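Local coordinates for tautomerase domain-containing protein (PDB 7M59) that belongs to the tautomerase family of small beta-alpha-beta proteins and assembles from six copies of a short chain, at residues R43-G47 / A48-K52. Residues are numbered along the deposited sequence; the frame is centred on the assembly and turned at random.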
loop_
_atom_site.group_PDB
_atom_site.type_symbol
_atom_site.label_atom_id
_atom_site.label_comp_id
_atom_site.label_asym_id
_atom_site.label_seq_id
_atom_site.Cartn_x
_atom_site.Cartn_y
_atom_site.Cartn_z
ATOM N N ARG A 43 -1.427 -1.345 10.545
ATOM C CA ARG A 43 -1.454 0.105 10.691
ATOM C C ARG A 43 -2.804 0.513 11.258
ATOM O O ARG A 43 -3.841 0.043 10.780
ATOM C CB ARG A 43 -1.229 0.811 9.345
ATOM C CG ARG A 43 0.187 0.677 8.796
ATOM C CD ARG A 43 0.340 1.458 7.476
ATOM N NE ARG A 43 -0.494 0.870 6.427
ATOM C CZ ARG A 43 -0.040 0.124 5.420
ATOM N NH1 ARG A 43 1.266 -0.124 5.273
ATOM N NH2 ARG A 43 -0.900 -0.376 4.539
ATOM N N GLU A 44 -2.793 1.394 12.259
ATOM C CA GLU A 44 -4.017 1.903 12.870
ATOM C C GLU A 44 -4.305 3.321 12.408
ATOM O O GLU A 44 -3.389 4.136 12.254
ATOM C CB GLU A 44 -3.913 1.904 14.395
ATOM C CG GLU A 44 -3.788 0.541 15.008
ATOM C CD GLU A 44 -3.459 0.623 16.488
ATOM O OE1 GLU A 44 -2.484 1.316 16.854
ATOM O OE2 GLU A 44 -4.197 0.016 17.280
ATOM N N THR A 45 -5.586 3.619 12.237
ATOM C CA THR A 45 -6.073 4.935 11.861
ATOM C C THR A 45 -7.355 5.227 12.619
ATOM O O THR A 45 -8.046 4.304 13.071
ATOM C CB THR A 45 -6.326 5.046 10.347
ATOM O OG1 THR A 45 -6.863 3.813 9.848
ATOM C CG2 THR A 45 -5.036 5.393 9.617
ATOM N N PRO A 46 -7.709 6.500 12.772
ATOM C CA PRO A 46 -9.026 6.825 13.321
ATOM C C PRO A 46 -10.132 6.327 12.404
ATOM O O PRO A 46 -9.957 6.188 11.189
ATOM C CB PRO A 46 -9.017 8.357 13.395
ATOM C CG PRO A 46 -7.604 8.755 13.317
ATOM C CD PRO A 46 -6.907 7.708 12.504
ATOM N N GLY A 47 -11.293 6.061 13.002
ATOM C CA GLY A 47 -12.433 5.656 12.204
ATOM C C GLY A 47 -12.777 6.649 11.114
ATOM O O GLY A 47 -13.207 6.256 10.029
ATOM N N ALA A 48 -12.592 7.947 11.389
ATOM C CA ALA A 48 -12.904 8.990 10.421
ATOM C C ALA A 48 -12.055 8.901 9.162
ATOM O O ALA A 48 -12.432 9.477 8.133
ATOM C CB ALA A 48 -12.733 10.369 11.064
ATOM N N HIS A 49 -10.930 8.191 9.216
ATOM C CA HIS A 49 -10.072 8.022 8.051
ATOM C C HIS A 49 -10.489 6.849 7.181
ATOM O O HIS A 49 -9.823 6.575 6.174
ATOM C CB HIS A 49 -8.616 7.840 8.487
ATOM C CG HIS A 49 -7.973 9.094 8.996
ATOM N ND1 HIS A 49 -6.610 9.217 9.151
ATOM C CD2 HIS A 49 -8.504 10.279 9.385
ATOM C CE1 HIS A 49 -6.328 10.423 9.618
ATOM N NE2 HIS A 49 -7.459 11.089 9.763
ATOM N N HIS A 50 -11.549 6.138 7.555
ATOM C CA HIS A 50 -12.121 5.056 6.761
ATOM C C HIS A 50 -13.457 5.551 6.237
ATOM O O HIS A 50 -14.410 5.693 7.010
ATOM C CB HIS A 50 -12.322 3.794 7.595
ATOM C CG HIS A 50 -11.054 3.210 8.122
ATOM N ND1 HIS A 50 -10.628 1.943 7.790
ATOM C CD2 HIS A 50 -10.116 3.720 8.956
ATOM C CE1 HIS A 50 -9.478 1.698 8.394
ATOM N NE2 HIS A 50 -9.149 2.758 9.110
ATOM N N VAL A 51 -13.531 5.826 4.939
ATOM C CA VAL A 51 -14.751 6.366 4.339
ATOM C C VAL A 51 -15.218 5.362 3.292
ATOM O O VAL A 51 -14.659 5.274 2.189
ATOM C CB VAL A 51 -14.538 7.765 3.754
ATOM C CG1 VAL A 51 -15.854 8.349 3.256
ATOM C CG2 VAL A 51 -13.930 8.673 4.816
ATOM N N LYS A 52 -16.229 4.577 3.650
ATOM C CA LYS A 52 -16.710 3.467 2.839
ATOM C C LYS A 52 -18.079 3.839 2.296
ATOM O O LYS A 52 -18.978 4.188 3.070
ATOM C CB LYS A 52 -16.783 2.178 3.659
ATOM C CG LYS A 52 -17.349 0.980 2.885
ATOM C CD LYS A 52 -17.322 -0.293 3.723
ATOM C CE LYS A 52 -18.479 -0.332 4.725
ATOM N NZ LYS A 52 -19.835 -0.156 4.101
#
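The short 3-10 turn that links strand 39-45 to strand 50-52 illustrates how a chain can change sheets within five residues, here by tying Thr45 and Pro46 to the two histidines that follow. Two successive backbone bonds shape the turn: His49 N reaches Pro46 O at 3.0 Å, and His50 N reaches Gly47 O at the same spacing of 3.0 Å, the consecutive i to i+3 bonds of a 3-10 turn. A side-chain bond closes the bend from its two ends. Thr45 OG1 is hydrogen-bonded to His50 NE2 at 2.6 Å, near the plane of the imidazole. With chi1 at 37°, OG1 sits between the backbone N and the carbonyl carbon of Thr45, which turns the hydroxyl to the ring edge. Pro46 O also borders that edge, 3.3 Å from His50 CD2. The other imidazole packs on the proline: Pro46 CD makes a CH-pi contact over one face of His49, 3.9 Å from the ring centroid and nearest to ND1. Both rings are also held from outside the chain: Lys16 NZ of the second subunit is hydrogen-bonded to His49 NE2, and Tyr39 OH of the same subunit to His50 ND1. Beyond the turn, strand 39-45 runs parallel to strand 2-8, whereas strand 50-52 pairs antiparallel with strand 55-56 and, at the interface, with a strand of the second subunit, so the sheet runs on across it.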